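PDB 2HJ0: putative citrate lyase, alfa subunit from Streptococcus mutans, which is a putative citrate lyase alpha subunit, an alpha/beta protein built around two mixed beta-sheets. Local coordinates for residues A[50-62]-A[81-93]. Numbering follows the deposited sequence.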
ATOM      1  N   SER A  50       5.443 -24.643   9.762  1.00 21.06           N
ATOM      2  CA  SER A  50       6.202 -25.043  10.943  1.00 22.00           C
ATOM      3  C   SER A  50       7.654 -24.596  10.971  1.00 22.50           C
ATOM      4  O   SER A  50       8.181 -24.255  12.030  1.00 23.30           O
ATOM      5  CB  SER A  50       6.177 -26.556  11.094  1.00 22.22           C
ATOM      6  OG  SER A  50       6.863 -27.145  10.015  1.00 24.01           O
ATOM      7  N   SER A  51       8.304 -24.587   9.814  1.00 21.52           N
ATOM      8  CA  SER A  51       9.710 -24.223   9.771  1.00 20.60           C
ATOM      9  C   SER A  51      10.121 -23.542   8.480  1.00 20.62           C
ATOM     10  O   SER A  51       9.347 -23.474   7.532  1.00 20.98           O
ATOM     11  CB  SER A  51      10.543 -25.486   9.919  1.00 21.39           C
ATOM     12  OG  SER A  51      10.305 -26.345   8.808  1.00 18.36           O
ATOM     13  N   ILE A  52      11.358 -23.059   8.436  1.00 19.83           N
ATOM     14  CA  ILE A  52      11.850 -22.424   7.224  1.00 18.80           C
ATOM     15  C   ILE A  52      11.893 -23.496   6.149  1.00 19.04           C
ATOM     16  O   ILE A  52      11.648 -23.210   4.983  1.00 19.37           O
ATOM     17  CB  ILE A  52      13.267 -21.830   7.414  1.00 18.69           C
ATOM     18  CG1 ILE A  52      13.162 -20.340   7.751  1.00 18.43           C
ATOM     19  CG2 ILE A  52      14.099 -22.011   6.164  1.00 16.19           C
ATOM     20  CD1 ILE A  52      12.670 -20.066   9.124  1.00 19.93           C
ATOM     21  N   HIS A  53      12.191 -24.732   6.546  1.00 19.43           N
ATOM     22  CA  HIS A  53      12.268 -25.845   5.598  1.00 19.63           C
ATOM     23  C   HIS A  53      10.974 -25.967   4.788  1.00 19.88           C
ATOM     24  O   HIS A  53      11.004 -25.874   3.560  1.00 19.78           O
ATOM     25  CB  HIS A  53      12.550 -27.172   6.331  1.00 19.53           C
ATOM     26  CG  HIS A  53      12.870 -28.315   5.412  1.00 19.86           C
ATOM     27  ND1 HIS A  53      14.162 -28.717   5.147  1.00 20.53           N
ATOM     28  CD2 HIS A  53      12.072 -29.092   4.640  1.00 19.08           C
ATOM     29  CE1 HIS A  53      14.145 -29.686   4.249  1.00 19.85           C
ATOM     30  NE2 HIS A  53      12.889 -29.931   3.924  1.00 18.37           N
ATOM     31  N   GLU A  54       9.848 -26.174   5.475  1.00 19.06           N
ATOM     32  CA  GLU A  54       8.549 -26.311   4.812  1.00 18.61           C
ATOM     33  C   GLU A  54       8.222 -25.072   3.979  1.00 18.26           C
ATOM     34  O   GLU A  54       7.525 -25.145   2.966  1.00 16.47           O
ATOM     35  CB  GLU A  54       7.444 -26.537   5.843  1.00 19.99           C
ATOM     36  CG  GLU A  54       6.091 -26.887   5.250  1.00 23.02           C
ATOM     37  CD  GLU A  54       4.993 -26.994   6.305  1.00 26.42           C
ATOM     38  OE1 GLU A  54       3.858 -27.377   5.945  1.00 28.01           O
ATOM     39  OE2 GLU A  54       5.252 -26.693   7.495  1.00 27.56           O
ATOM     40  N   ALA A  55       8.726 -23.927   4.408  1.00 18.12           N
ATOM     41  CA  ALA A  55       8.476 -22.712   3.670  1.00 19.30           C
ATOM     42  C   ALA A  55       9.133 -22.841   2.307  1.00 19.72           C
ATOM     43  O   ALA A  55       8.504 -22.585   1.285  1.00 20.50           O
ATOM     44  CB  ALA A  55       9.051 -21.512   4.418  1.00 21.82           C
ATOM     45  N   ILE A  56      10.405 -23.239   2.297  1.00 20.19           N
ATOM     46  CA  ILE A  56      11.162 -23.389   1.049  1.00 20.37           C
ATOM     47  C   ILE A  56      10.477 -24.426   0.178  1.00 20.85           C
ATOM     48  O   ILE A  56      10.393 -24.297  -1.045  1.00 20.18           O
ATOM     49  CB  ILE A  56      12.614 -23.841   1.332  1.00 18.80           C
ATOM     50  CG1 ILE A  56      13.283 -22.840   2.279  1.00 19.22           C
ATOM     51  CG2 ILE A  56      13.393 -23.932   0.033  1.00 18.28           C
ATOM     52  CD1 ILE A  56      14.634 -23.256   2.795  1.00 19.33           C
ATOM     53  N   GLU A  57       9.965 -25.447   0.845  1.00 22.64           N
ATOM     54  CA  GLU A  57       9.292 -26.541   0.185  1.00 25.37           C
ATOM     55  C   GLU A  57       7.987 -26.085  -0.456  1.00 25.21           C
ATOM     56  O   GLU A  57       7.855 -26.053  -1.682  1.00 26.00           O
ATOM     57  CB  GLU A  57       9.019 -27.640   1.203  1.00 27.75           C
ATOM     58  CG  GLU A  57       8.579 -28.952   0.608  1.00 33.65           C
ATOM     59  CD  GLU A  57       7.951 -29.852   1.649  1.00 37.27           C
ATOM     60  OE1 GLU A  57       6.750 -29.650   1.977  1.00 39.58           O
ATOM     61  OE2 GLU A  57       8.670 -30.744   2.155  1.00 38.79           O
ATOM     62  N   LYS A  58       7.020 -25.714   0.368  1.00 24.76           N
ATOM     63  CA  LYS A  58       5.738 -25.287  -0.164  1.00 24.88           C
ATOM     64  C   LYS A  58       5.815 -24.069  -1.069  1.00 23.57           C
ATOM     65  O   LYS A  58       4.817 -23.676  -1.669  1.00 23.74           O
ATOM     66  CB  LYS A  58       4.746 -25.025   0.975  1.00 26.11           C
ATOM     67  CG  LYS A  58       4.300 -26.302   1.689  1.00 28.96           C
ATOM     68  CD  LYS A  58       3.038 -26.098   2.524  1.00 32.05           C
ATOM     69  CE  LYS A  58       1.867 -25.574   1.657  1.00 34.26           C
ATOM     70  NZ  LYS A  58       0.600 -25.298   2.420  1.00 35.04           N
ATOM     71  N   THR A  59       6.998 -23.485  -1.186  1.00 22.11           N
ATOM     72  CA  THR A  59       7.150 -22.303  -2.007  1.00 20.98           C
ATOM     73  C   THR A  59       7.600 -22.704  -3.409  1.00 22.27           C
ATOM     74  O   THR A  59       7.571 -21.900  -4.342  1.00 21.91           O
ATOM     75  CB  THR A  59       8.129 -21.351  -1.336  1.00 19.65           C
ATOM     76  OG1 THR A  59       7.824 -20.016  -1.724  1.00 21.78           O
ATOM     77  CG2 THR A  59       9.540 -21.677  -1.710  1.00 19.27           C
ATOM     78  N   ARG A  60       7.994 -23.967  -3.551  1.00 22.66           N
ATOM     79  CA  ARG A  60       8.421 -24.503  -4.836  1.00 22.63           C
ATOM     80  C   ARG A  60       9.729 -23.938  -5.391  1.00 22.11           C
ATOM     81  O   ARG A  60       9.978 -23.982  -6.601  1.00 22.46           O
ATOM     82  CB  ARG A  60       7.309 -24.305  -5.867  1.00 23.79           C
ATOM     83  CG  ARG A  60       6.646 -25.595  -6.288  1.00 27.51           C
ATOM     84  CD  ARG A  60       5.620 -26.082  -5.288  1.00 31.69           C
ATOM     85  NE  ARG A  60       4.278 -25.580  -5.587  1.00 37.06           N
ATOM     86  CZ  ARG A  60       3.619 -25.800  -6.729  1.00 38.92           C
ATOM     87  NH1 ARG A  60       2.397 -25.295  -6.903  1.00 38.93           N
ATOM     88  NH2 ARG A  60       4.181 -26.519  -7.698  1.00 38.86           N
ATOM     89  N   LEU A  61      10.566 -23.424  -4.502  1.00 21.10           N
ATOM     90  CA  LEU A  61      11.843 -22.844  -4.888  1.00 20.77           C
ATOM     91  C   LEU A  61      12.683 -23.846  -5.657  1.00 22.07           C
ATOM     92  O   LEU A  61      12.863 -24.977  -5.211  1.00 23.26           O
ATOM     93  CB  LEU A  61      12.609 -22.408  -3.643  1.00 18.70           C
ATOM     94  CG  LEU A  61      13.867 -21.608  -3.945  1.00 16.62           C
ATOM     95  CD1 LEU A  61      13.458 -20.327  -4.670  1.00 14.82           C
ATOM     96  CD2 LEU A  61      14.613 -21.299  -2.660  1.00 15.26           C
ATOM     97  N   LYS A  62      13.194 -23.442  -6.814  1.00 22.98           N
ATOM     98  CA  LYS A  62      14.030 -24.334  -7.606  1.00 24.30           C
ATOM     99  C   LYS A  62      15.338 -23.640  -7.941  1.00 24.75           C
ATOM    100  O   LYS A  62      15.553 -22.490  -7.567  1.00 23.53           O
ATOM    101  CB  LYS A  62      13.299 -24.758  -8.884  1.00 25.03           C
ATOM    102  CG  LYS A  62      11.974 -25.470  -8.596  1.00 30.43           C
ATOM    103  CD  LYS A  62      11.303 -26.109  -9.830  1.00 32.94           C
ATOM    104  CE  LYS A  62      10.769 -25.076 -10.826  1.00 33.08           C
ATOM    105  NZ  LYS A  62      11.851 -24.271 -11.448  1.00 32.67           N
ATOM    106  N   ASN A  81      20.973 -15.708   6.925  1.00 22.81           N
ATOM    107  CA  ASN A  81      21.767 -16.913   7.164  1.00 24.11           C
ATOM    108  C   ASN A  81      20.891 -18.118   7.402  1.00 25.49           C
ATOM    109  O   ASN A  81      21.255 -19.249   7.081  1.00 25.74           O
ATOM    110  CB  ASN A  81      22.691 -16.748   8.375  1.00 22.83           C
ATOM    111  CG  ASN A  81      23.649 -15.587   8.229  1.00 22.24           C
ATOM    112  OD1 ASN A  81      24.085 -15.249   7.128  1.00 22.32           O
ATOM    113  ND2 ASN A  81      24.000 -14.980   9.348  1.00 21.50           N
HETATM  114  N   MSE A  82      19.732 -17.867   7.979  1.00 27.58           N
HETATM  115  CA  MSE A  82      18.784 -18.923   8.278  1.00 29.71           C
HETATM  116  C   MSE A  82      18.251 -19.574   6.994  1.00 29.16           C
HETATM  117  O   MSE A  82      18.464 -20.764   6.762  1.00 28.98           O
HETATM  118  CB  MSE A  82      17.635 -18.329   9.083  1.00 34.25           C
HETATM  119  CG  MSE A  82      16.889 -19.305   9.956  1.00 40.54           C
HETATM  120 SE   MSE A  82      15.578 -18.330  10.965  1.00 51.56          SE
HETATM  121  CE  MSE A  82      16.738 -17.421  12.194  1.00 46.53           C
ATOM    122  N   VAL A  83      17.564 -18.789   6.166  1.00 27.30           N
ATOM    123  CA  VAL A  83      16.998 -19.302   4.926  1.00 25.46           C
ATOM    124  C   VAL A  83      18.054 -19.938   4.029  1.00 25.67           C
ATOM    125  O   VAL A  83      17.960 -21.119   3.688  1.00 25.48           O
ATOM    126  CB  VAL A  83      16.282 -18.185   4.141  1.00 24.50           C
ATOM    127  CG1 VAL A  83      15.742 -18.718   2.824  1.00 23.09           C
ATOM    128  CG2 VAL A  83      15.161 -17.620   4.973  1.00 23.56           C
ATOM    129  N   LEU A  84      19.053 -19.146   3.655  1.00 25.37           N
ATOM    130  CA  LEU A  84      20.134 -19.606   2.795  1.00 25.37           C
ATOM    131  C   LEU A  84      20.704 -20.946   3.238  1.00 26.27           C
ATOM    132  O   LEU A  84      20.834 -21.877   2.441  1.00 26.24           O
ATOM    133  CB  LEU A  84      21.248 -18.557   2.758  1.00 23.41           C
ATOM    134  CG  LEU A  84      21.367 -17.777   1.455  1.00 21.08           C
ATOM    135  CD1 LEU A  84      20.008 -17.369   0.948  1.00 20.56           C
ATOM    136  CD2 LEU A  84      22.247 -16.573   1.686  1.00 20.64           C
ATOM    137  N   ASP A  85      21.036 -21.052   4.515  1.00 27.22           N
ATOM    138  CA  ASP A  85      21.599 -22.290   5.023  1.00 27.90           C
ATOM    139  C   ASP A  85      20.678 -23.472   4.756  1.00 28.04           C
ATOM    140  O   ASP A  85      21.128 -24.545   4.357  1.00 29.32           O
ATOM    141  CB  ASP A  85      21.881 -22.160   6.514  1.00 28.95           C
ATOM    142  CG  ASP A  85      22.630 -23.345   7.061  1.00 31.34           C
ATOM    143  OD1 ASP A  85      21.974 -24.375   7.344  1.00 32.31           O
ATOM    144  OD2 ASP A  85      23.872 -23.245   7.201  1.00 32.92           O
ATOM    145  N   GLU A  86      19.382 -23.279   4.961  1.00 27.76           N
ATOM    146  CA  GLU A  86      18.434 -24.354   4.722  1.00 27.05           C
ATOM    147  C   GLU A  86      18.366 -24.651   3.223  1.00 26.52           C
ATOM    148  O   GLU A  86      18.147 -25.793   2.816  1.00 25.99           O
ATOM    149  CB  GLU A  86      17.056 -23.972   5.257  1.00 28.24           C
ATOM    150  CG  GLU A  86      16.083 -25.145   5.332  1.00 30.69           C
ATOM    151  CD  GLU A  86      16.584 -26.271   6.227  1.00 31.68           C
ATOM    152  OE1 GLU A  86      16.670 -27.424   5.743  1.00 32.02           O
ATOM    153  OE2 GLU A  86      16.892 -26.003   7.411  1.00 33.37           O
ATOM    154  N   ILE A  87      18.547 -23.623   2.399  1.00 25.58           N
ATOM    155  CA  ILE A  87      18.528 -23.829   0.957  1.00 24.88           C
ATOM    156  C   ILE A  87      19.729 -24.721   0.620  1.00 26.35           C
ATOM    157  O   ILE A  87      19.607 -25.680  -0.138  1.00 26.65           O
ATOM    158  CB  ILE A  87      18.698 -22.510   0.162  1.00 23.92           C
ATOM    159  CG1 ILE A  87      17.676 -21.462   0.605  1.00 23.42           C
ATOM    160  CG2 ILE A  87      18.546 -22.795  -1.327  1.00 23.06           C
ATOM    161  CD1 ILE A  87      16.258 -21.722   0.150  1.00 23.57           C
ATOM    162  N   ALA A  88      20.892 -24.401   1.183  1.00 25.48           N
ATOM    163  CA  ALA A  88      22.082 -25.186   0.906  1.00 25.20           C
ATOM    164  C   ALA A  88      21.872 -26.633   1.349  1.00 25.80           C
ATOM    165  O   ALA A  88      22.098 -27.558   0.578  1.00 26.67           O
ATOM    166  CB  ALA A  88      23.294 -24.580   1.606  1.00 23.90           C
ATOM    167  N   LYS A  89      21.421 -26.815   2.586  1.00 25.97           N
ATOM    168  CA  LYS A  89      21.182 -28.141   3.139  1.00 26.43           C
ATOM    169  C   LYS A  89      20.259 -28.963   2.249  1.00 27.21           C
ATOM    170  O   LYS A  89      20.407 -30.181   2.143  1.00 28.53           O
ATOM    171  CB  LYS A  89      20.553 -28.033   4.528  1.00 26.72           C
ATOM    172  CG  LYS A  89      21.465 -28.385   5.695  1.00 28.28           C
ATOM    173  CD  LYS A  89      22.627 -27.409   5.834  1.00 29.71           C
ATOM    174  CE  LYS A  89      23.306 -27.528   7.201  1.00 29.51           C
ATOM    175  NZ  LYS A  89      22.360 -27.237   8.321  1.00 29.40           N
HETATM  176  N   MSE A  90      19.304 -28.300   1.609  1.00 27.08           N
HETATM  177  CA  MSE A  90      18.357 -28.994   0.746  1.00 26.88           C
HETATM  178  C   MSE A  90      18.900 -29.239  -0.656  1.00 24.84           C
HETATM  179  O   MSE A  90      18.153 -29.621  -1.556  1.00 24.37           O
HETATM  180  CB  MSE A  90      17.048 -28.206   0.651  1.00 31.59           C
HETATM  181  CG  MSE A  90      16.231 -28.193   1.935  1.00 37.25           C
HETATM  182 SE   MSE A  90      14.669 -27.052   1.840  1.00 47.47          SE
HETATM  183  CE  MSE A  90      13.487 -28.130   0.738  1.00 41.28           C
ATOM    184  N   GLY A  91      20.193 -29.009  -0.842  1.00 22.09           N
ATOM    185  CA  GLY A  91      20.794 -29.234  -2.142  1.00 21.13           C
ATOM    186  C   GLY A  91      20.362 -28.299  -3.256  1.00 20.36           C
ATOM    187  O   GLY A  91      20.543 -28.605  -4.427  1.00 20.21           O
ATOM    188  N   ILE A  92      19.779 -27.159  -2.919  1.00 21.78           N
ATOM    189  CA  ILE A  92      19.369 -26.230  -3.966  1.00 22.17           C
ATOM    190  C   ILE A  92      20.559 -25.330  -4.285  1.00 23.89           C
ATOM    191  O   ILE A  92      21.276 -24.903  -3.375  1.00 24.95           O
ATOM    192  CB  ILE A  92      18.149 -25.395  -3.529  1.00 19.07           C
ATOM    193  CG1 ILE A  92      16.919 -26.312  -3.449  1.00 18.19           C
ATOM    194  CG2 ILE A  92      17.925 -24.257  -4.496  1.00 17.45           C
ATOM    195  CD1 ILE A  92      15.636 -25.647  -3.036  1.00 15.93           C
ATOM    196  N   LYS A  93      20.783 -25.066  -5.573  1.00 24.73           N
ATOM    197  CA  LYS A  93      21.902 -24.232  -5.999  1.00 24.16           C
ATOM    198  C   LYS A  93      21.563 -23.286  -7.141  1.00 22.56           C
ATOM    199  O   LYS A  93      20.441 -23.281  -7.649  1.00 21.48           O
ATOM    200  CB  LYS A  93      23.101 -25.100  -6.406  1.00 26.23           C
ATOM    201  CG  LYS A  93      23.798 -25.818  -5.249  1.00 28.75           C
ATOM    202  CD  LYS A  93      25.174 -26.355  -5.661  1.00 30.89           C
ATOM    203  CE  LYS A  93      25.909 -26.982  -4.481  1.00 31.84           C
ATOM    204  NZ  LYS A  93      27.292 -27.428  -4.842  1.00 34.00           N
TER
HETATM  205  O   HOH W   1      13.847 -24.986   8.656  1.00 11.19           O
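Ile52 and Ile56, one turn apart on helix 52-58, meet Glu86 of helix 81-89 through its aliphatic stem: Ile52 CG2 lies 3.7 Å from Glu86 CB, and Ile56 CD1 3.5 Å from Glu86 CG. Branched isoleucine suits both buried places, since its two arms can reach different neighbours. Ile52 sends CD1 to the selenium of Met82, a selenomethionine, while Ile56 turns CD1 to Ile87 CD1 and CG2 to Met90 SE, 3.8 Å away. Selenomethionine Met90, just past the helix end, bends at chi3 (75°) and lays its selenium over one face of the His53 ring, 3.8 Å from the centroid, the selenium counterpart of a Met-aromatic contact, to which CE adds a CH-pi approach. At the ring edge, His53 ND1 donates to Glu86 OE1 (2.9 Å), in the ring plane but from above the carboxylate plane. A water accepting from His53 N donates weakly to Glu86 OE2. The helices cross at -66° against parallel strands of the mixed sheet, where Ile52, Val83 and Leu61 pack. Partly exposed His53 and Glu86 carry the directional bond, which helps set the ring's rotation; the carboxylate would probably also stabilise a positive imidazole.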